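Local coordinates for Alpha/beta hydrolase (Xanthomonas campestris pv. campestris, PDB 2QJW), which probably acts as a hydrolase of the alpha/beta superfamily, though its natural substrate is unknown, at residues I122-A127 against A136-W141; W128-I133 against D154-G159; Q90-V95 against D116-P121; P75-G80 against T97-L102; T23-V28 against A164-F169. All coordinates share one frame; numbering follows the deposited sequence. Where two conformers were deposited one is given.

Contact 1. Residues I122-A127 against A136-W141; sequences ISIVHA and ADVIAW
The imidazole of His126 carries the methyl CG2 of Val138 on one face: CG2 lies 3.6 Å from the ring centroid and only 11° off the ring normal, which identifies a CH-pi contact. The other flat group, the indole of Trp141, meets Ile124 CD1 at its edge, near the ring plane, and Ile122 CD1 approaches the benzo ring obliquely, near CH2. These contacts close the first half of a beta-alpha-beta unit, in which strand 122-127 is followed by helix 135-145 and then by strand 148-152. The helix segment runs nearly antiparallel to the strand, at 158° with axes 9.4 Å apart, as expected of a crossover helix lying on a parallel sheet. Every second strand residue, Ile122, Ile124 and His126, turns its side chain to the helix, and all three are buried.

Val138 divides its two methyls. With CG1 anti to the backbone N (chi1 174°), that branch reaches Ile124 CG2 at 3.9 Å, while CG2 is given to the histidine. No hydrogen bond crosses between the segments; the polar ends look elsewhere, His126 NE2 to Ile133 O and Trp141 NE1 to Leu115 O. Toward the N-terminal end of the strand, Ile124 CD1 comes to 3.9 Å from Trp141 CZ3, and Ile122 CD1 ends 4.1 Å from Trp141 CH2.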
# COMPACT_ATOMS: atom_id res chain seq x y z
N ILE A 122 -6.49 -9.58 -4.97
CA ILE A 122 -7.28 -8.42 -4.52
C ILE A 122 -6.32 -7.36 -4.03
O ILE A 122 -5.42 -7.69 -3.24
CB ILE A 122 -8.26 -8.78 -3.41
CG1 ILE A 122 -9.23 -9.89 -3.90
CG2 ILE A 122 -9.01 -7.55 -2.90
CD1 ILE A 122 -10.05 -10.53 -2.76
N SER A 123 -6.49 -6.14 -4.52
CA SER A 123 -5.73 -4.98 -4.07
C SER A 123 -6.73 -3.92 -3.65
O SER A 123 -7.64 -3.62 -4.41
CB SER A 123 -4.80 -4.50 -5.14
OG SER A 123 -4.09 -3.36 -4.75
N ILE A 124 -6.54 -3.35 -2.46
CA ILE A 124 -7.47 -2.43 -1.85
C ILE A 124 -6.72 -1.15 -1.53
O ILE A 124 -5.59 -1.19 -1.03
CB ILE A 124 -8.08 -3.02 -0.53
CG1 ILE A 124 -8.73 -4.40 -0.77
CG2 ILE A 124 -9.06 -2.03 0.13
CD1 ILE A 124 -8.94 -5.15 0.53
N VAL A 125 -7.38 -0.03 -1.78
CA VAL A 125 -6.93 1.30 -1.29
C VAL A 125 -8.02 1.80 -0.36
O VAL A 125 -9.14 1.96 -0.79
CB VAL A 125 -6.62 2.33 -2.38
CG1 VAL A 125 -6.15 3.66 -1.77
CG2 VAL A 125 -5.55 1.74 -3.29
N HIS A 126 -7.68 2.01 0.93
CA HIS A 126 -8.65 2.57 1.87
C HIS A 126 -8.08 3.74 2.61
O HIS A 126 -6.88 3.96 2.70
CB HIS A 126 -9.08 1.51 2.85
CG HIS A 126 -10.36 1.81 3.52
ND1 HIS A 126 -11.53 1.87 2.83
CD2 HIS A 126 -10.64 2.06 4.82
CE1 HIS A 126 -12.50 2.19 3.68
NE2 HIS A 126 -11.97 2.33 4.89
N ALA A 127 -9.01 4.57 3.08
CA ALA A 127 -8.70 5.82 3.82
C ALA A 127 -8.65 5.58 5.32
O ALA A 127 -9.64 5.10 5.89
CB ALA A 127 -9.77 6.84 3.49
N ALA A 136 -10.85 -0.16 10.41
CA ALA A 136 -10.72 -1.44 11.06
C ALA A 136 -11.54 -2.52 10.37
O ALA A 136 -11.12 -3.68 10.30
CB ALA A 136 -11.11 -1.35 12.56
N ASP A 137 -12.67 -2.14 9.80
CA ASP A 137 -13.57 -3.09 9.16
C ASP A 137 -12.91 -3.62 7.89
O ASP A 137 -12.99 -4.82 7.60
CB ASP A 137 -14.94 -2.46 8.85
CG ASP A 137 -15.79 -2.20 10.11
OD1 ASP A 137 -15.38 -2.61 11.22
OD2 ASP A 137 -16.85 -1.63 9.90
N VAL A 138 -12.29 -2.72 7.11
CA VAL A 138 -11.58 -3.13 5.87
C VAL A 138 -10.28 -3.84 6.18
O VAL A 138 -9.95 -4.86 5.56
CB VAL A 138 -11.35 -1.89 5.01
CG1 VAL A 138 -10.47 -2.22 3.76
CG2 VAL A 138 -12.68 -1.31 4.55
N ILE A 139 -9.56 -3.41 7.21
CA ILE A 139 -8.39 -4.10 7.67
C ILE A 139 -8.77 -5.55 8.03
O ILE A 139 -8.11 -6.51 7.60
CB ILE A 139 -7.75 -3.39 8.90
CG1 ILE A 139 -7.11 -2.08 8.39
CG2 ILE A 139 -6.77 -4.36 9.62
CD1 ILE A 139 -6.91 -1.01 9.51
N ALA A 140 -9.88 -5.77 8.77
CA ALA A 140 -10.25 -7.15 9.15
C ALA A 140 -10.63 -8.00 7.92
O ALA A 140 -10.29 -9.17 7.83
CB ALA A 140 -11.37 -7.17 10.20
N TRP A 141 -11.36 -7.41 6.98
CA TRP A 141 -11.78 -8.12 5.79
C TRP A 141 -10.58 -8.50 4.96
O TRP A 141 -10.45 -9.65 4.50
CB TRP A 141 -12.71 -7.20 4.98
CG TRP A 141 -13.44 -7.83 3.84
CD1 TRP A 141 -14.62 -8.49 3.90
CD2 TRP A 141 -12.95 -8.01 2.50
NE1 TRP A 141 -14.93 -9.02 2.67
CE2 TRP A 141 -13.92 -8.71 1.79
CE3 TRP A 141 -11.80 -7.59 1.81
CZ2 TRP A 141 -13.76 -9.05 0.43
CZ3 TRP A 141 -11.65 -7.91 0.48
CH2 TRP A 141 -12.62 -8.60 -0.20

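Contact 2. Residues W128-I133 against D154-G159; sequences WHDELI and DGHRLG
Asp130 and His156 form the tight part of this contact: His156 ND1 donates to Asp130 OD2 over 2.7 Å, with an N-H...O angle of 163°. The acceptor lies within 1° of the imidazole plane and is approached on its syn side, somewhat out of the carboxylate plane, although carboxylate and ring planes are turned 67° apart. The other oxygen, Asp130 OD1, takes two backbone N-H groups, from Leu132 at 2.8 Å and from Ile133 at 2.9 Å. The first closes an Asx turn, the second an Asx motif, and together they help to fix the rotation of the carboxylate. Two aliphatic side chains pack on the ring: Ile133 CD1 sits at its edge, 3.4 Å from His156 CE1, and Leu132 CD1 lies over one face, offset toward the rim.

Both loops follow neighbouring strands of the sheet, 122-127 and 148-152, at the end where alpha/beta hydrolases carry their active site. The His156 side chain also touches Ser82, within a GxSxG sequence, so the geometry is consistent with a Ser-His-Asp catalytic triad with its nucleophile on an elbow.

Toward solvent the contact is looser. A water accepts from Glu131 N at 3.1 Å and from His156 N at 2.8 Å, bridging the two backbones. At the far end the exposed His129 uses its backbone N to bond Asp154 O at 3.0 Å, and its CB lies close to the same oxygen. Asp154 itself turns away, its OD2 bonded to His161 and Ala160.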
# COMPACT_ATOMS: atom_id res chain seq x y z
N TRP A 128 -7.55 5.96 5.97
CA TRP A 128 -7.47 5.88 7.40
C TRP A 128 -8.66 6.58 8.06
O TRP A 128 -9.11 6.08 9.12
CB TRP A 128 -6.20 6.58 7.90
CG TRP A 128 -4.95 5.80 7.87
CD1 TRP A 128 -3.81 6.14 7.25
CD2 TRP A 128 -4.69 4.55 8.52
NE1 TRP A 128 -2.85 5.19 7.44
CE2 TRP A 128 -3.35 4.21 8.24
CE3 TRP A 128 -5.44 3.71 9.36
CZ2 TRP A 128 -2.78 3.09 8.72
CZ3 TRP A 128 -4.83 2.57 9.86
CH2 TRP A 128 -3.52 2.28 9.53
N HIS A 129 -9.09 7.71 7.52
CA HIS A 129 -10.11 8.57 8.14
C HIS A 129 -11.46 8.45 7.50
O HIS A 129 -12.28 9.36 7.62
CB HIS A 129 -9.67 10.00 8.11
CG HIS A 129 -8.29 10.18 8.60
ND1 HIS A 129 -7.95 9.89 9.90
CD2 HIS A 129 -7.16 10.59 7.98
CE1 HIS A 129 -6.66 10.12 10.07
NE2 HIS A 129 -6.17 10.57 8.93
N ASP A 130 -11.75 7.31 6.88
CA ASP A 130 -13.03 7.12 6.26
C ASP A 130 -14.09 7.23 7.37
O ASP A 130 -14.03 6.52 8.38
CB ASP A 130 -13.09 5.74 5.62
CG ASP A 130 -14.22 5.58 4.69
OD1 ASP A 130 -15.38 5.94 5.01
OD2 ASP A 130 -13.98 5.11 3.54
N GLU A 131 -15.02 8.17 7.20
CA GLU A 131 -16.11 8.38 8.17
C GLU A 131 -17.24 7.37 8.03
O GLU A 131 -18.02 7.17 9.00
CB GLU A 131 -16.67 9.82 8.05
CG GLU A 131 -17.40 10.10 6.72
CD GLU A 131 -17.92 11.51 6.50
OE1 GLU A 131 -17.35 12.44 7.04
OE2 GLU A 131 -18.90 11.65 5.74
N LEU A 132 -17.37 6.75 6.86
CA LEU A 132 -18.48 5.82 6.55
C LEU A 132 -18.17 4.32 6.70
O LEU A 132 -19.04 3.52 7.07
CB LEU A 132 -18.94 6.05 5.10
CG LEU A 132 -19.53 7.42 4.80
CD1 LEU A 132 -19.86 7.54 3.27
CD2 LEU A 132 -20.78 7.76 5.64
N ILE A 133 -16.93 3.96 6.40
CA ILE A 133 -16.48 2.60 6.45
C ILE A 133 -15.25 2.64 7.33
O ILE A 133 -14.18 2.93 6.87
CB ILE A 133 -16.09 2.09 5.02
CG1 ILE A 133 -17.21 2.36 4.03
CG2 ILE A 133 -15.68 0.60 5.12
CD1 ILE A 133 -16.76 2.36 2.54
N ASP A 154 -6.36 10.05 4.39
CA ASP A 154 -7.41 10.71 3.61
C ASP A 154 -8.73 10.26 4.23
O ASP A 154 -8.78 9.38 5.10
CB ASP A 154 -7.34 10.36 2.10
CG ASP A 154 -7.81 11.46 1.19
OD1 ASP A 154 -8.64 12.32 1.56
OD2 ASP A 154 -7.34 11.55 0.04
N GLY A 155 -9.83 10.82 3.73
CA GLY A 155 -11.17 10.36 4.01
C GLY A 155 -11.75 9.52 2.89
O GLY A 155 -11.06 9.21 1.89
N HIS A 156 -13.02 9.22 2.99
CA HIS A 156 -13.68 8.33 2.07
C HIS A 156 -13.57 8.67 0.60
O HIS A 156 -13.60 7.79 -0.24
CB HIS A 156 -15.17 8.26 2.46
CG HIS A 156 -15.95 7.31 1.65
ND1 HIS A 156 -15.82 5.95 1.77
CD2 HIS A 156 -16.91 7.53 0.71
CE1 HIS A 156 -16.64 5.37 0.89
NE2 HIS A 156 -17.32 6.30 0.26
N ARG A 157 -13.53 9.96 0.27
CA ARG A 157 -13.47 10.34 -1.13
C ARG A 157 -12.11 10.09 -1.79
O ARG A 157 -12.01 10.08 -3.04
CB ARG A 157 -13.85 11.81 -1.30
CG ARG A 157 -15.21 12.19 -0.73
CD ARG A 157 -15.50 13.68 -1.07
NE ARG A 157 -14.49 14.60 -0.56
CZ ARG A 157 -14.53 15.17 0.64
NH1 ARG A 157 -15.51 14.92 1.48
NH2 ARG A 157 -13.56 15.99 1.00
N LEU A 158 -11.07 9.87 -1.00
CA LEU A 158 -9.71 9.68 -1.46
C LEU A 158 -9.31 10.83 -2.39
O LEU A 158 -8.53 10.65 -3.35
CB LEU A 158 -9.48 8.34 -2.21
CG LEU A 158 -9.61 7.10 -1.33
CD1 LEU A 158 -9.65 5.82 -2.20
CD2 LEU A 158 -8.55 7.09 -0.30
N GLY A 159 -9.83 12.03 -2.12
CA GLY A 159 -9.63 13.17 -3.04
C GLY A 159 -8.21 13.65 -3.20
O GLY A 159 -7.85 14.28 -4.23
O HOH W 1 -14.53 10.33 5.10

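Contact 3. Residues Q90-V95 against D116-P121; sequences QVSLQV and DAAAVP
Ser92 OG receives the backbone N-H of Ala118 at 3.0 Å along an almost straight line, the N-H...O angle being 175°. At chi1 70° the hydroxyl stands between the backbone N and the carbonyl carbon, a rotation from which it can serve both sides: it is also bonded to Ala89 O, one turn back in the helix. Ala118 CB settles beside the same residue, 3.4 Å from Ser92 O.

Leu93 sets out alongside the loop, and its end comes back over the Ala117 peptide. CD2 thereby reaches 3.4 Å from Ala117 C, and CD1 reaches the CB of Asp116. Gln90 starts out pointing away from the loop and returns through a bend at chi2 (-65°). Its amide NE2 then lies 3.4 Å from Asp116 N; as both are donors, no bond joins them, and NE2 is bonded to Ala114 O instead. The Asp116 carboxylate forms a salt bridge with Arg145 through OD1.

Helix 83-92 follows strand 76-81 in the beta-alpha-beta crossover to strand 99-103, and here its C-terminal end meets the loop leading into strand 122-127, the next strand of the sheet, in the alternating beta/alpha order of an alpha/beta hydrolase fold.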
# COMPACT_ATOMS: atom_id res chain seq x y z
N GLN A 90 -18.79 -8.63 -5.38
CA GLN A 90 -19.87 -9.61 -5.42
C GLN A 90 -19.91 -10.30 -6.81
O GLN A 90 -20.05 -11.53 -6.87
CB GLN A 90 -21.24 -9.01 -5.08
CG GLN A 90 -21.34 -8.42 -3.70
CD GLN A 90 -21.20 -9.45 -2.59
OE1 GLN A 90 -21.32 -10.65 -2.79
NE2 GLN A 90 -20.95 -8.97 -1.41
N VAL A 91 -19.70 -9.51 -7.87
CA VAL A 91 -19.74 -10.06 -9.22
C VAL A 91 -18.60 -11.01 -9.46
O VAL A 91 -18.76 -11.98 -10.21
CB VAL A 91 -19.85 -8.92 -10.29
CG1 VAL A 91 -19.55 -9.44 -11.74
CG2 VAL A 91 -21.23 -8.28 -10.16
N SER A 92 -17.43 -10.82 -8.82
CA SER A 92 -16.32 -11.74 -9.01
C SER A 92 -16.66 -13.18 -8.58
O SER A 92 -16.00 -14.10 -9.03
CB SER A 92 -15.06 -11.30 -8.27
OG SER A 92 -15.18 -11.42 -6.86
N LEU A 93 -17.65 -13.31 -7.70
CA LEU A 93 -18.18 -14.57 -7.17
C LEU A 93 -19.01 -15.31 -8.22
O LEU A 93 -19.22 -16.53 -8.05
CB LEU A 93 -19.07 -14.32 -5.96
CG LEU A 93 -18.59 -13.54 -4.69
CD1 LEU A 93 -19.77 -13.13 -3.78
CD2 LEU A 93 -17.64 -14.36 -3.96
N GLN A 94 -19.41 -14.61 -9.28
CA GLN A 94 -20.31 -15.14 -10.32
C GLN A 94 -19.76 -15.27 -11.72
O GLN A 94 -20.43 -15.89 -12.56
CB GLN A 94 -21.53 -14.19 -10.34
CG GLN A 94 -22.31 -14.28 -9.05
CD GLN A 94 -23.75 -13.76 -9.19
OE1 GLN A 94 -24.16 -12.86 -8.47
NE2 GLN A 94 -24.50 -14.30 -10.14
N VAL A 95 -18.60 -14.68 -11.99
CA VAL A 95 -17.95 -14.71 -13.27
C VAL A 95 -16.45 -15.00 -13.05
O VAL A 95 -15.91 -14.67 -12.00
CB VAL A 95 -18.16 -13.37 -14.06
CG1 VAL A 95 -17.18 -12.26 -13.64
CG2 VAL A 95 -18.07 -13.60 -15.55
N ASP A 116 -17.93 -9.86 -0.05
CA ASP A 116 -17.17 -11.09 -0.30
C ASP A 116 -16.62 -10.97 -1.71
O ASP A 116 -17.07 -10.16 -2.48
CB ASP A 116 -18.04 -12.32 -0.09
CG ASP A 116 -17.26 -13.60 0.06
OD1 ASP A 116 -16.07 -13.57 0.33
OD2 ASP A 116 -17.93 -14.65 0.02
N ALA A 117 -15.69 -11.86 -2.04
CA ALA A 117 -14.99 -11.83 -3.29
C ALA A 117 -14.43 -13.21 -3.63
O ALA A 117 -14.16 -14.01 -2.75
CB ALA A 117 -13.87 -10.79 -3.24
N ALA A 118 -14.18 -13.42 -4.92
CA ALA A 118 -13.51 -14.61 -5.39
C ALA A 118 -12.10 -14.64 -4.83
O ALA A 118 -11.49 -13.60 -4.52
CB ALA A 118 -13.45 -14.55 -6.90
N ALA A 119 -11.54 -15.83 -4.79
CA ALA A 119 -10.20 -16.09 -4.28
C ALA A 119 -9.14 -15.84 -5.33
O ALA A 119 -8.35 -16.71 -5.66
CB ALA A 119 -10.13 -17.50 -3.71
N VAL A 120 -9.10 -14.62 -5.85
CA VAL A 120 -8.21 -14.13 -6.85
C VAL A 120 -7.39 -12.94 -6.28
O VAL A 120 -7.67 -12.50 -5.17
CB VAL A 120 -9.00 -13.71 -8.09
CG1 VAL A 120 -9.82 -14.94 -8.60
CG2 VAL A 120 -9.94 -12.52 -7.84
N PRO A 121 -6.38 -12.45 -7.01
CA PRO A 121 -5.64 -11.28 -6.47
C PRO A 121 -6.59 -10.10 -6.18
O PRO A 121 -7.42 -9.76 -7.03
CB PRO A 121 -4.68 -10.97 -7.54
CG PRO A 121 -4.49 -12.31 -8.28
CD PRO A 121 -5.80 -12.96 -8.27

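Contact 4. Residues P75-G80 against T97-L102; sequences PVVLAG and TRALFL
Arg98 N donates to Val76 O at 2.9 Å, the shortest of four backbone hydrogen bonds between the two segments. Phe101 N to Leu78 O follows at 3.0 Å. Gly80 N to Phe101 O is more bent, 3.1 Å with an N-H...O angle of 145°, and Leu78 N to Ala99 O is the longest at 3.3 Å. Leu78 thus bonds through its N to Ala99 and through its O to Phe101, the two residues flanking Leu100, which is the pattern of a parallel pair. CA-H...O contacts add to it, the closest from Ala79 CA to Phe101 O at 3.0 Å.

The strand axes run 4.8 Å apart at 13°. These are neighbouring strands at the middle of the parallel sheet of an alpha/beta hydrolase fold, linked by helix 83-92 in a beta-alpha-beta unit. Strand 76-81 leads into the GxSxG sequence that begins at Gly80 and probably forms the nucleophile elbow.

On one sheet face Leu78 and Leu100 lie beneath helix 83-92, and Thr97 crosses the end of Leu78 at about a right angle, its OG1 3.9 Å from Leu78 CD1. The other face bears Val77, Ala79, Ala99 and Phe101. There the Phe101 ring, its CG anti to the backbone N (chi1 -176°), has Ala79 CB at its edge, 3.9 Å from Phe101 CB, while that ring also meets Phe169. At the outer end, Pro75 CB rests against Arg98 CB.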
# COMPACT_ATOMS: atom_id res chain seq x y z
N PRO A 75 -9.71 -12.15 -20.61
CA PRO A 75 -9.67 -11.89 -19.16
C PRO A 75 -10.33 -10.55 -18.82
O PRO A 75 -10.31 -9.59 -19.61
CB PRO A 75 -8.19 -11.83 -18.83
CG PRO A 75 -7.50 -12.55 -20.01
CD PRO A 75 -8.36 -12.21 -21.19
N VAL A 76 -10.87 -10.54 -17.61
CA VAL A 76 -11.54 -9.34 -17.06
C VAL A 76 -11.02 -9.04 -15.66
O VAL A 76 -10.99 -9.91 -14.79
CB VAL A 76 -13.04 -9.56 -16.97
CG1 VAL A 76 -13.72 -8.32 -16.34
CG2 VAL A 76 -13.60 -9.85 -18.38
N VAL A 77 -10.68 -7.77 -15.47
CA VAL A 77 -10.39 -7.18 -14.16
C VAL A 77 -11.55 -6.28 -13.76
O VAL A 77 -11.99 -5.44 -14.58
CB VAL A 77 -9.05 -6.40 -14.17
CG1 VAL A 77 -8.84 -5.60 -12.93
CG2 VAL A 77 -7.89 -7.38 -14.43
N LEU A 78 -12.06 -6.47 -12.53
CA LEU A 78 -13.14 -5.61 -12.01
C LEU A 78 -12.56 -4.68 -10.98
O LEU A 78 -11.72 -5.04 -10.16
CB LEU A 78 -14.21 -6.44 -11.36
CG LEU A 78 -14.85 -7.47 -12.28
CD1 LEU A 78 -15.87 -8.29 -11.50
CD2 LEU A 78 -15.49 -6.83 -13.49
N ALA A 79 -12.98 -3.41 -11.05
CA ALA A 79 -12.49 -2.40 -10.11
C ALA A 79 -13.61 -1.50 -9.78
O ALA A 79 -14.58 -1.38 -10.54
CB ALA A 79 -11.40 -1.59 -10.72
N GLY A 80 -13.49 -0.81 -8.67
CA GLY A 80 -14.51 0.15 -8.31
C GLY A 80 -14.11 1.07 -7.20
O GLY A 80 -13.01 0.98 -6.65
N THR A 97 -13.00 -14.04 -12.79
CA THR A 97 -12.41 -12.73 -12.68
C THR A 97 -10.93 -12.89 -12.47
O THR A 97 -10.51 -13.70 -11.66
CB THR A 97 -13.09 -12.01 -11.50
OG1 THR A 97 -14.49 -11.96 -11.73
CG2 THR A 97 -12.53 -10.59 -11.30
N ARG A 98 -10.13 -12.14 -13.23
CA ARG A 98 -8.70 -12.23 -13.19
C ARG A 98 -8.10 -11.66 -11.90
O ARG A 98 -7.15 -12.17 -11.35
CB ARG A 98 -8.07 -11.53 -14.42
CG ARG A 98 -6.59 -11.63 -14.49
CD ARG A 98 -6.07 -13.05 -14.59
NE ARG A 98 -4.64 -13.17 -14.45
CZ ARG A 98 -3.97 -13.35 -13.34
NH1 ARG A 98 -4.55 -13.37 -12.15
NH2 ARG A 98 -2.65 -13.47 -13.39
N ALA A 99 -8.68 -10.54 -11.49
CA ALA A 99 -8.19 -9.76 -10.31
C ALA A 99 -9.21 -8.70 -9.99
O ALA A 99 -10.07 -8.38 -10.80
CB ALA A 99 -6.84 -9.10 -10.60
N LEU A 100 -9.07 -8.16 -8.77
CA LEU A 100 -10.03 -7.22 -8.22
C LEU A 100 -9.33 -6.04 -7.56
O LEU A 100 -8.48 -6.24 -6.68
CB LEU A 100 -10.84 -7.97 -7.18
CG LEU A 100 -12.05 -7.35 -6.53
CD1 LEU A 100 -13.15 -6.94 -7.60
CD2 LEU A 100 -12.61 -8.31 -5.46
N PHE A 101 -9.73 -4.82 -7.94
CA PHE A 101 -9.16 -3.59 -7.39
C PHE A 101 -10.27 -2.81 -6.70
O PHE A 101 -11.24 -2.40 -7.35
CB PHE A 101 -8.47 -2.72 -8.43
CG PHE A 101 -7.82 -1.53 -7.84
CD1 PHE A 101 -6.67 -1.66 -7.13
CD2 PHE A 101 -8.37 -0.29 -7.98
CE1 PHE A 101 -6.04 -0.54 -6.59
CE2 PHE A 101 -7.77 0.83 -7.42
CZ PHE A 101 -6.60 0.71 -6.71
N LEU A 102 -10.14 -2.63 -5.40
CA LEU A 102 -11.22 -2.02 -4.62
C LEU A 102 -10.77 -0.79 -3.91
O LEU A 102 -9.90 -0.83 -3.07
CB LEU A 102 -11.70 -3.00 -3.59
CG LEU A 102 -12.04 -4.43 -4.00
CD1 LEU A 102 -12.50 -5.36 -2.83
CD2 LEU A 102 -13.15 -4.40 -5.07

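Contact 5. Residues T23-V28 against A164-F169; sequences TALAEV and AASRAF
Leu25 lays its CD1 methyl over one face of the Phe169 ring, while its CD2 reaches 3.8 Å from Phe169 CD2. The ring gets there because its CG stands anti to the backbone N (chi1 -172°), extending the benzyl group toward the partner helix; its CE2 then comes within 3.6 Å of Leu25 O. Val28 approaches the same ring obliquely, CG1 lying 3.8 Å from Phe169 CD2. Its other branch, CG2, turns to Ser166 and packs 3.7 Å from Ser166 CB.

Ser166 occupies the place of closest backbone approach, its CA 5.7 Å from Leu25 CA. Small groups meet here, Ala24 CB lying 3.5 Å from Ser166 OG. No direct hydrogen bond crosses: the serine hydroxyl bonds to Val162 O, one turn back in its own helix. A water donates to Ala24 O at 2.8 Å and makes only a weak link to Ser166 OG.

The helix segments cross at -39° with axes 9.3 Å apart, running in broadly the same direction. Helices 20-31 and 162-174 lie together on one face of the central sheet, where Leu25 and Phe169 both press onto Leu9 of strand 6-10, Ala79 of strand 76-81 and Phe101 of strand 99-103.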
# COMPACT_ATOMS: atom_id res chain seq x y z
N THR A 23 -12.30 7.65 -13.81
CA THR A 23 -11.70 8.20 -14.96
C THR A 23 -10.18 8.00 -14.86
O THR A 23 -9.52 7.62 -15.82
CB THR A 23 -12.08 9.70 -15.07
OG1 THR A 23 -13.50 9.76 -15.26
CG2 THR A 23 -11.36 10.31 -16.21
N ALA A 24 -9.63 8.22 -13.70
CA ALA A 24 -8.20 7.99 -13.48
C ALA A 24 -7.84 6.54 -13.69
O ALA A 24 -6.81 6.24 -14.29
CB ALA A 24 -7.81 8.41 -12.06
N LEU A 25 -8.67 5.63 -13.22
CA LEU A 25 -8.38 4.22 -13.41
C LEU A 25 -8.49 3.84 -14.90
O LEU A 25 -7.73 2.99 -15.35
CB LEU A 25 -9.29 3.31 -12.60
CG LEU A 25 -9.21 3.41 -11.08
CD1 LEU A 25 -9.97 2.19 -10.48
CD2 LEU A 25 -7.78 3.52 -10.56
N ALA A 26 -9.40 4.43 -15.64
CA ALA A 26 -9.49 4.20 -17.09
C ALA A 26 -8.22 4.68 -17.79
O ALA A 26 -7.75 4.04 -18.74
CB ALA A 26 -10.69 4.88 -17.66
N GLU A 27 -7.66 5.78 -17.36
CA GLU A 27 -6.41 6.26 -17.94
C GLU A 27 -5.30 5.26 -17.63
O GLU A 27 -4.46 5.00 -18.48
CB GLU A 27 -6.10 7.66 -17.41
CG GLU A 27 -4.75 8.20 -17.88
N VAL A 28 -5.29 4.64 -16.45
CA VAL A 28 -4.27 3.63 -16.15
C VAL A 28 -4.45 2.46 -17.05
O VAL A 28 -3.47 1.97 -17.65
CB VAL A 28 -4.35 3.20 -14.67
CG1 VAL A 28 -3.51 2.01 -14.39
CG2 VAL A 28 -3.89 4.33 -13.77
N ALA A 164 -2.06 8.03 -6.04
CA ALA A 164 -1.66 6.85 -5.27
C ALA A 164 -2.55 5.67 -5.63
O ALA A 164 -2.04 4.55 -5.86
CB ALA A 164 -1.72 7.15 -3.79
N ALA A 165 -3.84 5.89 -5.75
CA ALA A 165 -4.78 4.83 -6.12
C ALA A 165 -4.54 4.33 -7.54
O ALA A 165 -4.51 3.11 -7.78
CB ALA A 165 -6.21 5.32 -5.94
N SER A 166 -4.24 5.27 -8.44
CA SER A 166 -3.94 4.92 -9.83
C SER A 166 -2.69 4.06 -9.91
O SER A 166 -2.65 3.08 -10.65
CB SER A 166 -3.70 6.21 -10.62
OG SER A 166 -4.88 6.90 -10.76
N ARG A 167 -1.65 4.39 -9.15
CA ARG A 167 -0.44 3.65 -9.13
C ARG A 167 -0.68 2.25 -8.56
O ARG A 167 -0.07 1.28 -9.04
CB ARG A 167 0.64 4.40 -8.33
CG ARG A 167 1.33 5.44 -9.15
CD ARG A 167 2.45 6.06 -8.36
NE ARG A 167 1.91 7.00 -7.38
CZ ARG A 167 1.70 8.29 -7.60
NH1 ARG A 167 1.91 8.86 -8.79
NH2 ARG A 167 1.22 9.02 -6.60
N ALA A 168 -1.52 2.12 -7.51
CA ALA A 168 -1.81 0.80 -6.93
C ALA A 168 -2.52 -0.04 -8.00
O ALA A 168 -2.25 -1.21 -8.13
CB ALA A 168 -2.67 0.91 -5.67
N PHE A 169 -3.46 0.55 -8.74
CA PHE A 169 -4.12 -0.20 -9.80
C PHE A 169 -3.14 -0.64 -10.89
O PHE A 169 -3.20 -1.78 -11.39
CB PHE A 169 -5.24 0.65 -10.40
CG PHE A 169 -6.13 -0.08 -11.37
CD1 PHE A 169 -6.67 -1.31 -11.07
CD2 PHE A 169 -6.50 0.55 -12.55
CE1 PHE A 169 -7.51 -1.92 -12.00
CE2 PHE A 169 -7.34 -0.08 -13.47
CZ PHE A 169 -7.81 -1.27 -13.18
O HOH W 2 -4.66 7.96 -13.94

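The five contacts are built on and around one parallel sheet. Contact 4 joins its central strands; strand 99-103 then pairs with strand 122-127 of contact 1 through Ser123. Helices 83-92 and 135-145 of contacts 3 and 1 cover one face, and the helix pair of contact 5 covers the other. Contact 5 links segments whose closest ends are 136 residues apart, and the other four are nested within the loop it closes. Segments of contacts 3 and 4 alternate along the chain, as do those of 1 and 2, which open later. Contacts 1 and 2 touch, centres 12 Å apart. Contacts 2 and 3 are 24 Å apart between centres, so the probable catalytic end lies far from the loop packing on helix 83-92.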